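Local coordinates for O-methyltransferase family 2 (Planctopirus limnophila, PDB 5I2H), which probably transfers methyl groups from S-adenosyl-L-methionine to hydroxyl groups of small molecules, probably as a dimer, and is captured here with the flavone apigenin, at residues 160-165 with 229-234; 209-214 with 223-228; 266-271 with 281-286; 202-207 with 253-258. All blocks are in the same frame, centred on the assembly; numbering follows the deposited sequence. Where two conformers were deposited one is given.

Contact 1 (160-165 with 229-234); sequences FLTLSL and PEVLKI. With AGI (5,7-dihydroxy-2-(4-hydroxyphenyl)-4H-chromen-4-one), chain C.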
# COMPACT_ATOMS: atom_id res chain seq x y z
N PHE A 160 -12.67 8.17 21.14
CA PHE A 160 -11.97 8.40 19.88
C PHE A 160 -11.90 7.12 19.04
O PHE A 160 -12.23 7.13 17.84
CB PHE A 160 -10.56 8.95 20.20
CG PHE A 160 -9.68 9.14 18.99
CD1 PHE A 160 -9.78 10.29 18.22
CD2 PHE A 160 -8.75 8.16 18.64
CE1 PHE A 160 -8.97 10.48 17.09
CE2 PHE A 160 -7.93 8.33 17.52
CZ PHE A 160 -8.04 9.50 16.73
N LEU A 161 -11.53 6.01 19.67
CA LEU A 161 -11.46 4.76 18.93
C LEU A 161 -12.85 4.30 18.50
O LEU A 161 -13.04 3.87 17.35
CB LEU A 161 -10.76 3.69 19.75
CG LEU A 161 -10.74 2.32 19.07
CD1 LEU A 161 -10.16 2.43 17.63
CD2 LEU A 161 -9.94 1.29 19.90
N THR A 162 -13.84 4.37 19.39
CA THR A 162 -15.18 3.94 19.01
C THR A 162 -15.72 4.76 17.84
O THR A 162 -16.29 4.21 16.90
CB THR A 162 -16.12 3.99 20.22
OG1 THR A 162 -15.61 3.09 21.21
CG2 THR A 162 -17.56 3.51 19.84
N LEU A 163 -15.56 6.09 17.90
CA LEU A 163 -16.07 6.93 16.81
C LEU A 163 -15.31 6.70 15.52
O LEU A 163 -15.87 6.90 14.44
CB LEU A 163 -16.05 8.40 17.20
CG LEU A 163 -17.11 8.76 18.26
CD1 LEU A 163 -16.88 10.20 18.77
CD2 LEU A 163 -18.55 8.56 17.70
N SER A 164 -14.05 6.28 15.59
CA SER A 164 -13.30 5.97 14.37
C SER A 164 -13.81 4.70 13.71
O SER A 164 -14.00 4.65 12.49
CB SER A 164 -11.82 5.87 14.68
OG SER A 164 -11.37 7.13 15.17
N LEU A 165 -14.02 3.64 14.49
CA LEU A 165 -14.61 2.44 13.91
C LEU A 165 -16.07 2.65 13.49
O LEU A 165 -16.57 1.90 12.64
CB LEU A 165 -14.50 1.27 14.88
CG LEU A 165 -13.06 0.97 15.34
CD1 LEU A 165 -12.95 -0.35 16.09
CD2 LEU A 165 -12.04 1.00 14.22
N PRO A 229 -18.26 0.29 29.90
CA PRO A 229 -19.04 1.52 30.10
C PRO A 229 -18.63 2.69 29.23
O PRO A 229 -19.50 3.41 28.73
CB PRO A 229 -18.81 1.83 31.59
CG PRO A 229 -18.52 0.52 32.20
CD PRO A 229 -17.82 -0.31 31.17
N GLU A 230 -17.32 2.89 29.03
CA GLU A 230 -16.85 4.02 28.22
C GLU A 230 -17.39 3.95 26.80
O GLU A 230 -17.60 4.98 26.15
CB GLU A 230 -15.31 4.04 28.19
CG GLU A 230 -14.62 3.81 29.54
CD GLU A 230 -14.49 2.32 29.92
OE1 GLU A 230 -15.50 1.61 29.97
OE2 GLU A 230 -13.36 1.85 30.19
N VAL A 231 -17.62 2.74 26.30
CA VAL A 231 -18.12 2.56 24.94
C VAL A 231 -19.64 2.74 24.88
O VAL A 231 -20.18 3.30 23.92
CB VAL A 231 -17.69 1.18 24.43
CG1 VAL A 231 -18.33 0.90 23.13
CG2 VAL A 231 -16.16 1.11 24.33
N LEU A 232 -20.35 2.29 25.92
CA LEU A 232 -21.80 2.39 25.94
C LEU A 232 -22.29 3.84 25.90
O LEU A 232 -23.44 4.07 25.52
CB LEU A 232 -22.34 1.70 27.18
CG LEU A 232 -22.05 0.20 27.18
CD1 LEU A 232 -22.54 -0.41 28.50
CD2 LEU A 232 -22.67 -0.49 25.95
N LYS A 233 -21.45 4.80 26.29
CA LYS A 233 -21.84 6.20 26.20
C LYS A 233 -22.13 6.58 24.75
O LYS A 233 -23.05 7.37 24.48
CB LYS A 233 -20.74 7.10 26.76
CG LYS A 233 -20.39 6.87 28.21
CD LYS A 233 -21.14 7.78 29.17
CE LYS A 233 -20.72 7.48 30.63
NZ LYS A 233 -21.48 8.27 31.65
N ILE A 234 -21.30 6.08 23.83
CA ILE A 234 -21.50 6.39 22.41
C ILE A 234 -22.79 5.73 21.93
O ILE A 234 -23.59 6.36 21.23
CB ILE A 234 -20.30 5.94 21.56
CG1 ILE A 234 -19.10 6.87 21.77
CG2 ILE A 234 -20.63 5.98 20.11
CD1 ILE A 234 -18.07 6.27 22.67
CAG AGI C . -7.10 0.25 16.96
CAE AGI C . -6.18 1.17 17.45
CAM AGI C . -5.68 0.99 18.74
OAB AGI C . -4.77 1.90 19.20
CAF AGI C . -6.09 -0.10 19.52
CAH AGI C . -7.01 -1.03 19.02
CAP AGI C . -7.52 -0.84 17.73
CAQ AGI C . -8.50 -1.75 17.08
OAL AGI C . -8.62 -1.51 15.73
CAJ AGI C . -9.24 -2.74 17.74
CAR AGI C . -10.14 -3.54 17.01
OAA AGI C . -10.83 -4.42 17.59
CAT AGI C . -10.30 -3.30 15.53
CAS AGI C . -9.46 -2.23 14.93
CAK AGI C . -9.53 -1.94 13.57
CAN AGI C . -10.39 -2.66 12.76
OAC AGI C . -10.42 -2.32 11.45
CAI AGI C . -11.21 -3.68 13.26
CAO AGI C . -11.21 -4.04 14.60
OAD AGI C . -12.02 -5.03 15.00
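Thr162 meets both Val231 and Ile234. Its OG1 lies 3.7 Å from Val231 CG2. Its CB is 3.9 Å from Ile234 CD1, and Thr162 CG2 is also 3.9 Å from Ile234 CG2. The two side chains run past each other head to tail, Ile234 touching Thr162 CB and CG2 with both its branches. Leu163 adds the outer edge, its CD2 crossing to Ile234 CG2 at 4.1 Å. No hydrogen bond joins the two segments. The Thr162 hydroxyl stands beside its own backbone N (chi1 -61°), where it is hydrogen-bonded back to Ala158 O. That bond favours this rotation and leaves Thr162 CG2 to face Ile234. With an alanine in place of Ile234, both branches are gone, and a gap would probably open beside Thr162 CG2 and Leu163 CD2.

The contact joins helix 154-179 to helix 229-241, the helix that follows the second strand of the Rossmann-like methyltransferase fold. The segment axes approach to 9.8 Å and cross at -47°. A salt bridge from Glu230 to Arg154 gives the same two helices a polar tie.

Helix 154-179 also serves the ligand. Leu161 CD1 rests 3.8 Å from CAG of the apigenin phenol ring, and Leu165 CD2 rests 3.9 Å from CAK of its chromenone. A further face of the helix meets the second subunit: Phe160 and Ser164 pack on Leu112 of that chain, and Leu165 packs on its Tyr109, whose hydroxyl is hydrogen-bonded to apigenin.

Contact 2 (209-214 with 223-228); sequences IYTMAV and GIIFDR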
# COMPACT_ATOMS: atom_id res chain seq x y z
N ILE A 209 -24.07 0.13 16.28
CA ILE A 209 -24.71 0.62 15.06
C ILE A 209 -25.34 -0.53 14.28
O ILE A 209 -26.42 -0.36 13.69
CB ILE A 209 -23.68 1.39 14.23
CG1 ILE A 209 -23.41 2.75 14.90
CG2 ILE A 209 -24.15 1.61 12.79
CD1 ILE A 209 -22.15 3.42 14.38
N TYR A 210 -24.70 -1.71 14.26
CA TYR A 210 -25.30 -2.82 13.52
C TYR A 210 -26.64 -3.20 14.11
O TYR A 210 -27.59 -3.49 13.37
CB TYR A 210 -24.37 -4.03 13.48
CG TYR A 210 -23.14 -3.77 12.63
CD1 TYR A 210 -23.15 -3.99 11.25
CD2 TYR A 210 -21.95 -3.31 13.19
CE1 TYR A 210 -22.03 -3.73 10.47
CE2 TYR A 210 -20.82 -3.06 12.41
CZ TYR A 210 -20.86 -3.29 11.05
OH TYR A 210 -19.75 -3.04 10.26
N THR A 211 -26.73 -3.22 15.45
CA THR A 211 -27.99 -3.54 16.11
C THR A 211 -29.03 -2.46 15.86
O THR A 211 -30.20 -2.78 15.62
CB THR A 211 -27.75 -3.73 17.60
OG1 THR A 211 -26.87 -4.85 17.77
CG2 THR A 211 -29.06 -4.02 18.35
N MSE A 212 -28.62 -1.18 15.90
CA MSE A 212 -29.58 -0.11 15.64
C MSE A 212 -30.17 -0.23 14.22
O MSE A 212 -31.37 -0.03 14.05
CB MSE A 212 -28.94 1.27 15.84
CG MSE A 212 -28.48 1.45 17.27
SE MSE A 212 -27.36 3.01 17.35
CE MSE A 212 -26.53 2.51 19.06
N ALA A 213 -29.35 -0.57 13.22
CA ALA A 213 -29.90 -0.79 11.88
C ALA A 213 -30.90 -1.95 11.89
O ALA A 213 -32.00 -1.84 11.32
CB ALA A 213 -28.79 -1.03 10.87
N VAL A 214 -30.54 -3.07 12.52
CA VAL A 214 -31.47 -4.20 12.57
C VAL A 214 -32.78 -3.78 13.23
O VAL A 214 -33.88 -4.12 12.76
CB VAL A 214 -30.81 -5.38 13.29
CG1 VAL A 214 -31.84 -6.48 13.60
CG2 VAL A 214 -29.68 -5.93 12.42
N GLY A 223 -33.03 -4.88 21.21
CA GLY A 223 -31.60 -5.02 21.13
C GLY A 223 -30.94 -4.81 22.48
O GLY A 223 -31.47 -4.10 23.34
N ILE A 224 -29.78 -5.42 22.64
CA ILE A 224 -28.98 -5.28 23.84
C ILE A 224 -27.54 -5.08 23.39
O ILE A 224 -27.00 -5.91 22.65
CB ILE A 224 -29.08 -6.50 24.77
CG1 ILE A 224 -30.54 -6.77 25.18
CG2 ILE A 224 -28.17 -6.29 25.96
CD1 ILE A 224 -30.73 -8.07 25.95
N ILE A 225 -26.92 -3.98 23.79
CA ILE A 225 -25.50 -3.78 23.58
C ILE A 225 -24.78 -4.13 24.87
O ILE A 225 -25.06 -3.54 25.93
CB ILE A 225 -25.18 -2.33 23.18
CG1 ILE A 225 -26.17 -1.82 22.11
CG2 ILE A 225 -23.70 -2.21 22.80
CD1 ILE A 225 -26.17 -2.65 20.80
N PHE A 226 -23.81 -5.03 24.77
CA PHE A 226 -23.00 -5.49 25.91
C PHE A 226 -21.56 -5.04 25.66
O PHE A 226 -20.96 -5.46 24.66
CB PHE A 226 -23.12 -7.01 26.01
CG PHE A 226 -22.38 -7.65 27.16
CD1 PHE A 226 -20.99 -7.75 27.16
CD2 PHE A 226 -23.07 -8.27 28.20
CE1 PHE A 226 -20.31 -8.38 28.19
CE2 PHE A 226 -22.39 -8.91 29.23
CZ PHE A 226 -21.02 -8.96 29.24
N ASP A 227 -21.02 -4.17 26.51
CA ASP A 227 -19.66 -3.66 26.26
C ASP A 227 -19.16 -2.97 27.53
O ASP A 227 -19.82 -2.98 28.57
CB ASP A 227 -19.63 -2.74 25.04
CG ASP A 227 -18.30 -2.81 24.30
OD1 ASP A 227 -17.25 -2.86 24.97
OD2 ASP A 227 -18.29 -2.81 23.06
N ARG A 228 -17.95 -2.38 27.44
CA ARG A 228 -17.40 -1.57 28.54
C ARG A 228 -18.17 -0.25 28.68
O ARG A 228 -18.65 0.30 27.68
CB ARG A 228 -15.93 -1.24 28.30
CG ARG A 228 -15.08 -2.41 27.87
CD ARG A 228 -13.61 -2.03 27.65
NE ARG A 228 -13.37 -1.01 26.62
CZ ARG A 228 -13.57 -1.18 25.31
NH1 ARG A 228 -14.08 -2.32 24.82
NH2 ARG A 228 -13.27 -0.18 24.47
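Thr211 and Ile225 meet through matching first torsions. Thr211 has OG1 beside its backbone N (chi1 -63°) and CG2 on the far side from that N. In Ile225, CG1 likewise stands beside the backbone N (chi1 -45°), and a second bend at chi2 -59° swings CD1 back to the helix. CD1 then lies 3.7 Å from Thr211 CB and 3.8 Å from Thr211 OG1. The two side chains pass antiparallel to each other. Thr211 CG2 reaches further along the strand to Gly223 CA at 3.9 Å. A beta carbon modelled on Gly223 would lie 2.6 Å from Thr211 CG2, so the helix sits close to the strand at this point.

This is the return half of a beta-alpha-beta crossover. Strand 199-203 leads into helix 209-217, and strand 222-227 comes back beside the first strand in the parallel part of the methyltransferase sheet. The buried Thr211 hydroxyl is satisfied by a hydrogen bond with Asp202 on strand 199-203, so one threonine bridges both strands. Leu248 and Leu250 of strand 248-252 pack against Ile225.

Where the strand ends, Asp227 OD1 accepts Arg228 N at 2.6 Å, using the lone pair turned away from its other oxygen. Arg228 NH1 lies 3.2 Å from the same Asp227 OD1, but well off the guanidinium plane, a pairing of charges only. Asp227 OD2 also pairs with Gly206 N, a bond that is less certain because Gly206 has two conformers.

Contact 3 (266-271 with 281-286); sequences ILLSNV and ARLVAK. With AGI (5,7-dihydroxy-2-(4-hydroxyphenyl)-4H-chromen-4-one), chain C; FMT (formic acid), chain H.
Leu283 points its CD2 methyl at the end of strand 265-269 and the loop after it, where it meets two side chains from different directions. Leu268 comes head-on: the two leucines reach toward each other tip to tip, with Leu268 CD2 at 4.2 Å from Leu283 CD2. Val271 comes across at about a right angle, and its CG1 is 3.8 Å from the same Leu283 CD2. The leucine reaches both because its CG is opposite the backbone N (chi1 -169°), which carries the side chain out from the helix. The contact is wholly apolar between buried residues, and its hold is dispersion and exclusion of water.

Just before Val271 the chain turns sharply at Asn270, which has left-handed backbone angles. This turn brings Asn270 O to 2.9 Å from OAD of apigenin.

Arg282, next to Leu283, points elsewhere. Its guanidinium grips a formate, probably from the crystallisation liquor, edge on and in plane with two nearly straight bonds. Arg282 NE reaches formate O2 at 2.9 Å (166°), and Arg282 NH2 reaches formate O1 at 3.1 Å (171°).

The contact ties strand 265-269 to helix 277-289 in a beta-alpha-beta unit that goes on to strand 296-301. Leu268 is flanked by Val203 on the neighbouring strand 199-203 and by Leu297 on strand 296-301. Trp256, from the loop after strand 248-252, packs on the helix at Arg282 and Leu283.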
# COMPACT_ATOMS: atom_id res chain seq x y z
N ILE A 266 -27.12 -13.65 18.84
CA ILE A 266 -25.94 -13.02 19.41
C ILE A 266 -25.00 -12.65 18.26
O ILE A 266 -24.65 -13.51 17.45
CB ILE A 266 -25.24 -13.92 20.43
CG1 ILE A 266 -26.19 -14.12 21.61
CG2 ILE A 266 -23.93 -13.28 20.87
CD1 ILE A 266 -25.68 -15.12 22.63
N LEU A 267 -24.63 -11.37 18.19
CA LEU A 267 -23.76 -10.84 17.14
C LEU A 267 -22.34 -10.62 17.69
O LEU A 267 -22.15 -9.98 18.74
CB LEU A 267 -24.34 -9.52 16.61
CG LEU A 267 -23.48 -8.76 15.59
CD1 LEU A 267 -23.26 -9.64 14.33
CD2 LEU A 267 -24.10 -7.41 15.21
N LEU A 268 -21.37 -11.15 16.97
CA LEU A 268 -19.94 -10.91 17.20
C LEU A 268 -19.44 -10.26 15.91
O LEU A 268 -19.11 -10.97 14.95
CB LEU A 268 -19.17 -12.20 17.46
CG LEU A 268 -19.63 -12.97 18.71
CD1 LEU A 268 -18.97 -14.34 18.86
CD2 LEU A 268 -19.48 -12.09 19.97
N SER A 269 -19.38 -8.93 15.87
CA SER A 269 -19.03 -8.22 14.65
C SER A 269 -17.66 -7.62 14.85
O SER A 269 -17.49 -6.75 15.70
CB SER A 269 -20.09 -7.14 14.34
OG SER A 269 -19.70 -6.41 13.18
N ASN A 270 -16.67 -8.07 14.06
CA ASN A 270 -15.29 -7.57 14.18
C ASN A 270 -14.76 -7.75 15.59
O ASN A 270 -13.98 -6.92 16.07
CB ASN A 270 -15.19 -6.10 13.75
CG ASN A 270 -15.56 -5.92 12.31
OD1 ASN A 270 -15.00 -6.61 11.45
ND2 ASN A 270 -16.56 -5.06 12.03
N VAL A 271 -15.17 -8.83 16.23
CA VAL A 271 -14.72 -9.19 17.58
C VAL A 271 -13.75 -10.34 17.53
O VAL A 271 -12.67 -10.28 18.11
CB VAL A 271 -15.91 -9.54 18.51
CG1 VAL A 271 -15.36 -10.06 19.90
CG2 VAL A 271 -16.86 -8.33 18.73
N ALA A 281 -12.43 -19.86 20.40
CA ALA A 281 -13.26 -21.02 20.71
C ALA A 281 -14.03 -20.80 22.01
O ALA A 281 -15.19 -21.17 22.12
CB ALA A 281 -12.42 -22.28 20.83
N ARG A 282 -13.36 -20.20 23.00
CA ARG A 282 -13.98 -19.91 24.28
C ARG A 282 -15.16 -18.97 24.11
O ARG A 282 -16.25 -19.22 24.65
CB ARG A 282 -12.93 -19.31 25.24
CG ARG A 282 -13.49 -18.87 26.62
CD ARG A 282 -13.43 -19.98 27.68
NE ARG A 282 -14.34 -21.04 27.31
CZ ARG A 282 -15.63 -21.06 27.62
NH1 ARG A 282 -16.17 -20.06 28.32
NH2 ARG A 282 -16.38 -22.07 27.22
N LEU A 283 -14.98 -17.88 23.34
CA LEU A 283 -16.05 -16.89 23.21
C LEU A 283 -17.24 -17.48 22.46
O LEU A 283 -18.40 -17.25 22.83
CB LEU A 283 -15.54 -15.62 22.51
CG LEU A 283 -16.53 -14.46 22.57
CD1 LEU A 283 -16.90 -14.07 24.01
CD2 LEU A 283 -15.93 -13.26 21.86
N VAL A 284 -16.96 -18.27 21.41
CA VAL A 284 -18.04 -18.90 20.65
C VAL A 284 -18.82 -19.86 21.54
O VAL A 284 -20.07 -19.86 21.54
CB VAL A 284 -17.46 -19.61 19.42
CG1 VAL A 284 -18.52 -20.52 18.80
CG2 VAL A 284 -17.00 -18.56 18.36
N ALA A 285 -18.11 -20.64 22.36
CA ALA A 285 -18.77 -21.56 23.29
C ALA A 285 -19.65 -20.83 24.31
O ALA A 285 -20.79 -21.23 24.57
CB ALA A 285 -17.74 -22.42 24.01
N LYS A 286 -19.12 -19.76 24.91
CA LYS A 286 -19.88 -19.05 25.94
C LYS A 286 -21.14 -18.43 25.34
O LYS A 286 -22.24 -18.55 25.90
CB LYS A 286 -19.00 -17.98 26.61
CG LYS A 286 -19.71 -17.13 27.68
CD LYS A 286 -18.67 -16.27 28.52
CE LYS A 286 -19.34 -15.50 29.66
NZ LYS A 286 -20.28 -14.46 29.12
CAG AGI C . -7.10 0.25 16.96
CAE AGI C . -6.18 1.17 17.45
CAM AGI C . -5.68 0.99 18.74
OAB AGI C . -4.77 1.90 19.20
CAF AGI C . -6.09 -0.10 19.52
CAH AGI C . -7.01 -1.03 19.02
CAP AGI C . -7.52 -0.84 17.73
CAQ AGI C . -8.50 -1.75 17.08
OAL AGI C . -8.62 -1.51 15.73
CAJ AGI C . -9.24 -2.74 17.74
CAR AGI C . -10.14 -3.54 17.01
OAA AGI C . -10.83 -4.42 17.59
CAT AGI C . -10.30 -3.30 15.53
CAS AGI C . -9.46 -2.23 14.93
CAK AGI C . -9.53 -1.94 13.57
CAN AGI C . -10.39 -2.66 12.76
OAC AGI C . -10.42 -2.32 11.45
CAI AGI C . -11.21 -3.68 13.26
CAO AGI C . -11.21 -4.04 14.60
OAD AGI C . -12.02 -5.03 15.00
C FMT H . -13.82 -23.71 25.09
O1 FMT H . -14.85 -24.20 25.63
O2 FMT H . -12.93 -22.98 25.60

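Contact 4 (202-207 with 253-258); sequences DVAGGS and GDMWVD. With EDO (1,2-ethanediol), chain F.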
# COMPACT_ATOMS: atom_id res chain seq x y z
N ASP A 202 -25.61 -7.80 21.13
CA ASP A 202 -24.45 -7.36 20.35
C ASP A 202 -23.31 -7.32 21.35
O ASP A 202 -23.24 -6.42 22.18
CB ASP A 202 -24.79 -5.99 19.75
CG ASP A 202 -23.83 -5.54 18.69
OD1 ASP A 202 -22.69 -6.02 18.65
OD2 ASP A 202 -24.24 -4.63 17.89
N VAL A 203 -22.44 -8.33 21.31
CA VAL A 203 -21.37 -8.48 22.28
C VAL A 203 -20.13 -7.75 21.79
O VAL A 203 -19.64 -8.02 20.68
CB VAL A 203 -21.07 -9.97 22.56
CG1 VAL A 203 -19.82 -10.14 23.50
CG2 VAL A 203 -22.31 -10.60 23.20
N ALA A 204 -19.63 -6.78 22.57
CA ALA A 204 -18.37 -6.10 22.28
C ALA A 204 -18.42 -5.42 20.91
O ALA A 204 -17.41 -5.28 20.23
CB ALA A 204 -17.18 -7.07 22.37
N GLY A 205 -19.63 -5.03 20.53
CA GLY A 205 -19.92 -4.37 19.27
C GLY A 205 -20.33 -2.93 19.49
O GLY A 205 -21.06 -2.36 18.69
N GLY A 206 -19.84 -2.35 20.58
CA GLY A 206 -19.97 -0.93 20.84
C GLY A 206 -19.87 -0.00 19.64
O GLY A 206 -19.11 -0.24 18.70
N SER A 207 -20.55 1.13 19.78
CA SER A 207 -21.24 1.85 18.72
C SER A 207 -22.62 1.20 18.66
O SER A 207 -23.62 1.93 18.70
CB SER A 207 -20.51 1.82 17.37
OG SER A 207 -21.02 0.78 16.51
N GLY A 253 -20.34 -4.93 30.94
CA GLY A 253 -19.94 -6.22 31.43
C GLY A 253 -18.66 -6.66 30.76
O GLY A 253 -18.21 -6.07 29.77
N ASP A 254 -18.09 -7.69 31.35
CA ASP A 254 -16.87 -8.33 30.88
C ASP A 254 -17.34 -9.61 30.20
O ASP A 254 -17.89 -10.51 30.87
CB ASP A 254 -15.95 -8.61 32.07
CG ASP A 254 -14.67 -9.36 31.68
OD1 ASP A 254 -14.62 -10.06 30.65
OD2 ASP A 254 -13.69 -9.27 32.46
N MSE A 255 -17.13 -9.69 28.89
CA MSE A 255 -17.76 -10.77 28.10
C MSE A 255 -17.23 -12.17 28.47
O MSE A 255 -17.89 -13.17 28.18
CB MSE A 255 -17.58 -10.54 26.59
CG MSE A 255 -16.14 -10.67 26.11
SE MSE A 255 -16.12 -10.05 24.26
CE MSE A 255 -14.26 -10.27 23.89
N TRP A 256 -16.06 -12.25 29.11
CA TRP A 256 -15.49 -13.55 29.44
C TRP A 256 -16.13 -14.17 30.67
O TRP A 256 -16.15 -15.40 30.79
CB TRP A 256 -13.98 -13.43 29.64
CG TRP A 256 -13.30 -12.90 28.39
CD1 TRP A 256 -12.80 -11.65 28.22
CD2 TRP A 256 -13.09 -13.59 27.15
NE1 TRP A 256 -12.30 -11.51 26.95
CE2 TRP A 256 -12.45 -12.69 26.27
CE3 TRP A 256 -13.38 -14.89 26.71
CZ2 TRP A 256 -12.10 -13.04 24.95
CZ3 TRP A 256 -13.02 -15.24 25.40
CH2 TRP A 256 -12.38 -14.32 24.54
N VAL A 257 -16.65 -13.36 31.59
CA VAL A 257 -17.01 -13.87 32.92
C VAL A 257 -18.40 -13.44 33.36
O VAL A 257 -19.02 -14.12 34.20
CB VAL A 257 -15.98 -13.45 34.00
CG1 VAL A 257 -14.55 -13.98 33.67
CG2 VAL A 257 -15.97 -11.94 34.20
N ASP A 258 -18.89 -12.31 32.87
CA ASP A 258 -20.21 -11.89 33.29
C ASP A 258 -21.26 -12.59 32.44
O ASP A 258 -21.03 -12.83 31.26
CB ASP A 258 -20.35 -10.38 33.16
CG ASP A 258 -19.48 -9.62 34.18
OD1 ASP A 258 -19.27 -10.14 35.30
OD2 ASP A 258 -18.97 -8.52 33.87
C1 EDO F . -15.21 -7.41 26.99
O1 EDO F . -14.62 -7.97 28.16
C2 EDO F . -16.63 -6.98 27.29
O2 EDO F . -16.95 -6.23 26.14
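Met255, whose selenium meets Val203, also lays its CG over one face of the Trp256 ring, 4.0 Å above the plane and offset toward the rim. Trp275 meets Trp256 edge-to-face. The Asp254 carboxylate accepts Trp256 N at OD1 (3.0 Å) on its anti side, 28° out of plane. This is an Asx turn. The Asp258 carboxylate takes Asp254 N at OD2 (2.8 Å), again on its anti side. A leucine in place of Asp254 would remove the acceptor of Trp256 N and is likely to leave the turn freer to move.

Met255, built as selenomethionine, makes the crossing. Its CG lies between the backbone N and the carbonyl carbon (chi1 68°), the crowded position, and the extended chain beyond brings SE to 3.8 Å from Val203 CG1. Val203 CG1 is equally near Met255 CB. Ala204 CB lies 3.7 Å from Met255 SE, but Ala204 has two conformers, so this distance is less certain. An ethanediol, probably from the crystallisation liquor, takes Met255 N at its O1 (3.1 Å).

Segment 202-207 holds the end of the first strand and the glycine-rich turn that in related methyltransferases cradles S-adenosylmethionine, absent here. The loop 253-258 is held by hydrogen bonds among its own residues and by Lys286, which bonds Met255 O and Asp258 O. Across the contact it offers the apolar Met255 side chain, so the meeting is one of dispersion and not of polar bonds.

Contacts 1, 4 and 2 open in that order, at 160-165, 202-207 and 209-214. Contacts 1 and 4 interleave along the chain; contact 2 lies within the spans of both, and contact 3 follows them all. Contacts 2, 3 and 4 share the seven-stranded sheet. Strand 199-203 of contact 4 lies between strand 222-227 of contact 2 and strand 265-269 of contact 3. Contact 4 is central: its centre is 10 Å from that of contact 2 and 9 Å from that of contact 3. Contact 1 packs helices beside this sheet, with its centre 20 Å from that of contact 3, yet both touch apigenin. The ligand site thus draws on helix 154-179 and on the turn after strand 265-269.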